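Local coordinates for N-acetylgalactosaminyltransferase 7 (Homo sapiens, PDB 6IWR), which is a glycosyltransferase that joins a family 2 domain of the GT-A clan to a ricin-type beta-trefoil lectin domain, at residues L269-N274 with C375-H380; L237-A242 with G330-E335. All blocks are in the same frame, centred on the assembly; numbering follows the deposited sequence.

Contact 1 of 2, residues L269-N274 with C375-H380; sequences LIDVIN and CSRVGH
The carbonyl oxygen V378 O takes two donors from the neighbouring strand: D271 N at 2.7 Å in a nearly straight hydrogen bond, and the CA-H of I270, its CA 3.3 Å away. This is a parallel strand pair in the central mixed sheet of the GT-A domain, where 269-274 runs beside 376-380. The register matches L269 with R377, I270 with V378, D271 with G379 and V272 with H380. Backbone bonds carry it from end to end, starting at L269 N to S376 O and finishing at I273 N to H380 O; in that last one the N-H sits above the carbonyl plane, 51° out of it, rather than on a lone pair.

On the face that carries L269, D271 and R377, a salt bridge adds to the backbone bonds. R377 presents itself side-on: NE donates to D271 OD2 (2.9 Å) and NH2 to D271 OD1 (3.0 Å), each meeting the syn lone pair. Carboxylate and guanidinium are nearly coplanar, 23° apart, so the two-point grip fixes the rotation of both groups. The bend at chi3 (85°) turns the guanidinium so that its NE/NH2 edge faces the carboxylate edge on, while L269 CD1 rests over one face of it, near the rim, 3.9 Å from NH1. L132 touches D271 and R377 from a loop; both are buried, so each charge probably balances the other.

On the other face, with I270, V378 and H380, I270 CG2 packs on H380 CB at 3.8 Å, the two side chains lying alongside and pointing the same way. Beyond that CB, the imidazole NE2 is probably hydrogen-bonded to D241 OD2, and the H380 side chain comes within about 3 Å of the manganese ion, nearest atoms.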
# COMPACT_ATOMS: atom_id res chain seq x y z
N LEU A 269 3.09 9.42 28.71
CA LEU A 269 2.22 8.70 27.80
C LEU A 269 2.10 9.49 26.50
O LEU A 269 1.73 10.67 26.51
CB LEU A 269 0.84 8.47 28.40
CG LEU A 269 0.79 7.61 29.67
CD1 LEU A 269 -0.63 7.07 29.91
CD2 LEU A 269 1.80 6.48 29.59
N ILE A 270 2.43 8.85 25.38
CA ILE A 270 2.47 9.52 24.09
C ILE A 270 1.11 9.32 23.43
O ILE A 270 0.77 8.20 23.06
CB ILE A 270 3.59 8.97 23.21
CG1 ILE A 270 4.94 9.10 23.93
CG2 ILE A 270 3.63 9.72 21.89
CD1 ILE A 270 6.12 8.72 23.03
N ASP A 271 0.37 10.42 23.25
CA ASP A 271 -0.96 10.44 22.65
C ASP A 271 -0.87 10.79 21.17
O ASP A 271 0.10 11.40 20.72
CB ASP A 271 -1.87 11.47 23.36
CG ASP A 271 -2.27 11.05 24.77
OD1 ASP A 271 -2.36 9.82 25.04
OD2 ASP A 271 -2.49 11.95 25.62
N VAL A 272 -1.93 10.46 20.42
CA VAL A 272 -1.94 10.59 18.96
C VAL A 272 -2.64 11.88 18.55
O VAL A 272 -3.85 12.05 18.78
CB VAL A 272 -2.64 9.40 18.28
CG1 VAL A 272 -2.68 9.62 16.78
CG2 VAL A 272 -1.98 8.09 18.64
N ILE A 273 -1.89 12.75 17.88
CA ILE A 273 -2.44 13.93 17.23
C ILE A 273 -2.71 13.55 15.78
O ILE A 273 -1.80 13.16 15.05
CB ILE A 273 -1.47 15.12 17.30
CG1 ILE A 273 -1.03 15.45 18.71
CG2 ILE A 273 -2.09 16.34 16.67
CD1 ILE A 273 -0.13 16.68 18.74
N ASN A 274 -3.95 13.71 15.35
CA ASN A 274 -4.31 13.31 14.00
C ASN A 274 -3.70 14.26 12.97
O ASN A 274 -4.02 15.45 12.96
CB ASN A 274 -5.82 13.27 13.86
CG ASN A 274 -6.23 12.69 12.56
OD1 ASN A 274 -5.86 13.19 11.50
ND2 ASN A 274 -6.99 11.62 12.62
N CYS A 375 0.50 10.57 34.40
CA CYS A 375 0.00 11.92 34.57
C CYS A 375 0.74 12.90 33.69
O CYS A 375 0.40 14.09 33.68
CB CYS A 375 0.06 12.33 36.04
SG CYS A 375 -1.21 11.52 37.07
N SER A 376 1.76 12.46 32.95
CA SER A 376 2.46 13.30 31.99
C SER A 376 2.11 12.78 30.59
O SER A 376 2.39 11.63 30.27
CB SER A 376 3.96 13.28 32.25
OG SER A 376 4.66 14.23 31.44
N ARG A 377 1.48 13.63 29.79
CA ARG A 377 0.96 13.23 28.48
C ARG A 377 1.47 14.21 27.44
O ARG A 377 1.57 15.41 27.69
CB ARG A 377 -0.55 13.18 28.45
CG ARG A 377 -1.12 12.24 29.48
CD ARG A 377 -2.59 11.99 29.24
NE ARG A 377 -2.87 10.93 28.27
CZ ARG A 377 -3.40 9.75 28.58
NH1 ARG A 377 -3.71 9.47 29.84
NH2 ARG A 377 -3.64 8.87 27.62
N VAL A 378 1.81 13.67 26.27
CA VAL A 378 2.28 14.49 25.16
C VAL A 378 1.67 13.94 23.89
O VAL A 378 1.64 12.72 23.69
CB VAL A 378 3.81 14.51 25.06
CG1 VAL A 378 4.22 15.45 23.93
CG2 VAL A 378 4.42 14.91 26.39
N GLY A 379 1.17 14.84 23.06
CA GLY A 379 0.64 14.46 21.77
C GLY A 379 1.72 14.54 20.71
O GLY A 379 2.54 15.46 20.68
N HIS A 380 1.71 13.54 19.82
CA HIS A 380 2.67 13.39 18.74
C HIS A 380 1.86 13.25 17.47
O HIS A 380 0.95 12.41 17.40
CB HIS A 380 3.57 12.15 19.00
CG HIS A 380 4.55 11.85 17.90
ND1 HIS A 380 4.29 10.92 16.92
CD2 HIS A 380 5.77 12.36 17.62
CE1 HIS A 380 5.30 10.88 16.07
NE2 HIS A 380 6.22 11.74 16.47

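Contact 2 of 2, residues L237-A242 with G330-E335; sequences LIYLDA and GLFAIE
Y239 leans its ring against F332 across an antiparallel pair in the same GT-A sheet, strand 237-240 against 332-335. Its CB lies 3.6 Å from G330 O and also near F332 CE1. One atom further out, CG is 4.0 Å from the same CE1. CD2 comes in over one face of the phenylalanine ring, 3.4 Å from F332 CZ, and CE2 follows at 3.8 Å from that CZ. The hydroxyl at the tip has left the pair and is hydrogen-bonded to R224 O. The two rings are near parallel (22°) but strongly offset, with centroids 4.9 Å apart, so that little of one lies above the other. F332 gets there with its CG between the backbone N and the carbonyl carbon (chi1 64°), which sends its ring the same way as the tyrosine's; F339 of helix 336-342 touches Y239 from that side.

Further along the strands, L237 and I334 exchange backbone bonds in both directions. The next pair, I238 with A333, is non-hydrogen-bonded and sits on the opposite face, I238 CG1 against A333 CB. Where the strand runs out, L240 and L331 cross at about a right angle. D241 follows, the first residue of the Asp-X-His motif of this family; its side chain is about 3 Å from the manganese at the nearest atoms, and its OD1 lies 4.0 Å from G330 CA.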
# COMPACT_ATOMS: atom_id res chain seq x y z
N LEU A 237 17.45 16.63 30.82
CA LEU A 237 17.11 16.75 29.41
C LEU A 237 15.72 16.17 29.16
O LEU A 237 15.41 15.08 29.64
CB LEU A 237 18.13 16.01 28.55
CG LEU A 237 19.57 16.53 28.64
CD1 LEU A 237 20.53 15.51 28.05
CD2 LEU A 237 19.66 17.88 27.88
N ILE A 238 14.88 16.91 28.46
CA ILE A 238 13.59 16.40 28.02
C ILE A 238 13.61 16.45 26.50
O ILE A 238 13.61 17.54 25.92
CB ILE A 238 12.40 17.19 28.57
CG1 ILE A 238 12.48 17.34 30.09
CG2 ILE A 238 11.06 16.49 28.15
CD1 ILE A 238 11.23 17.93 30.72
N TYR A 239 13.61 15.28 25.87
CA TYR A 239 13.54 15.21 24.41
C TYR A 239 12.08 15.21 23.95
O TYR A 239 11.22 14.57 24.56
CB TYR A 239 14.27 13.97 23.90
CG TYR A 239 15.76 14.08 24.05
CD1 TYR A 239 16.53 14.65 23.05
CD2 TYR A 239 16.39 13.64 25.21
CE1 TYR A 239 17.91 14.78 23.19
CE2 TYR A 239 17.76 13.76 25.37
CZ TYR A 239 18.53 14.34 24.35
OH TYR A 239 19.90 14.49 24.49
N LEU A 240 11.83 15.90 22.83
CA LEU A 240 10.52 16.08 22.23
C LEU A 240 10.64 16.08 20.72
O LEU A 240 11.50 16.78 20.17
CB LEU A 240 9.90 17.42 22.68
CG LEU A 240 8.73 17.44 23.68
CD1 LEU A 240 8.72 16.22 24.51
CD2 LEU A 240 8.82 18.67 24.55
N ASP A 241 9.77 15.31 20.03
CA ASP A 241 9.65 15.37 18.57
C ASP A 241 9.34 16.81 18.15
O ASP A 241 8.85 17.62 18.94
CB ASP A 241 8.52 14.42 18.05
CG ASP A 241 9.06 13.12 17.35
OD1 ASP A 241 10.09 12.62 17.85
OD2 ASP A 241 8.44 12.59 16.33
N ALA A 242 9.63 17.15 16.90
CA ALA A 242 9.30 18.51 16.47
C ALA A 242 7.83 18.68 16.09
O ALA A 242 7.45 19.73 15.56
CB ALA A 242 10.20 18.93 15.31
N GLY A 330 11.22 8.65 21.07
CA GLY A 330 11.27 10.06 20.74
C GLY A 330 11.20 11.00 21.93
O GLY A 330 11.90 12.01 21.97
N LEU A 331 10.35 10.67 22.91
CA LEU A 331 10.00 11.55 24.01
C LEU A 331 10.41 10.88 25.32
O LEU A 331 9.90 9.80 25.65
CB LEU A 331 8.49 11.88 24.04
CG LEU A 331 7.71 12.13 22.74
CD1 LEU A 331 6.24 12.53 23.02
CD2 LEU A 331 8.38 13.12 21.80
N PHE A 332 11.31 11.50 26.05
CA PHE A 332 11.68 10.99 27.37
C PHE A 332 12.37 12.10 28.15
O PHE A 332 12.65 13.18 27.63
CB PHE A 332 12.54 9.72 27.26
CG PHE A 332 13.88 9.93 26.61
CD1 PHE A 332 14.00 9.99 25.22
CD2 PHE A 332 15.03 10.03 27.37
CE1 PHE A 332 15.21 10.17 24.60
CE2 PHE A 332 16.27 10.21 26.75
CZ PHE A 332 16.34 10.28 25.35
N ALA A 333 12.66 11.81 29.42
CA ALA A 333 13.41 12.69 30.30
C ALA A 333 14.44 11.87 31.06
O ALA A 333 14.11 10.80 31.58
CB ALA A 333 12.46 13.42 31.26
N ILE A 334 15.70 12.34 31.09
CA ILE A 334 16.74 11.80 31.96
C ILE A 334 17.46 12.97 32.60
O ILE A 334 17.59 14.04 32.01
CB ILE A 334 17.83 10.94 31.28
CG1 ILE A 334 17.93 11.18 29.79
CG2 ILE A 334 17.76 9.45 31.62
CD1 ILE A 334 18.83 10.04 29.26
N GLU A 335 18.00 12.70 33.79
CA GLU A 335 18.94 13.65 34.38
C GLU A 335 20.15 13.75 33.46
O GLU A 335 20.64 12.75 32.92
CB GLU A 335 19.33 13.20 35.77
CG GLU A 335 19.92 14.28 36.64
CD GLU A 335 21.28 13.89 37.18
OE1 GLU A 335 22.13 13.48 36.35
OE2 GLU A 335 21.48 13.97 38.43

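In the fold
From the N terminus the chain passes 237-242 first, then 269-274, then 330-335 and finally 375-380, so the two closures cross. Contact 2 closes a loop of 87 residues by bringing 330-335 back beside 237-242; contact 1 closes one of 100 when 375-380 returns to 269-274. Strands 264-274 and 332-335 are themselves antiparallel neighbours, which makes the local order, in this part of the branched sheet, 236-240, 332-335, 264-274, 376-382. L331 of contact 2 packs on both I270 and V378 of contact 1. H380 of contact 1 also meets D241 of contact 2, which brings the C-terminal end of strand 236-240 and strand 376-382 together beside the metal.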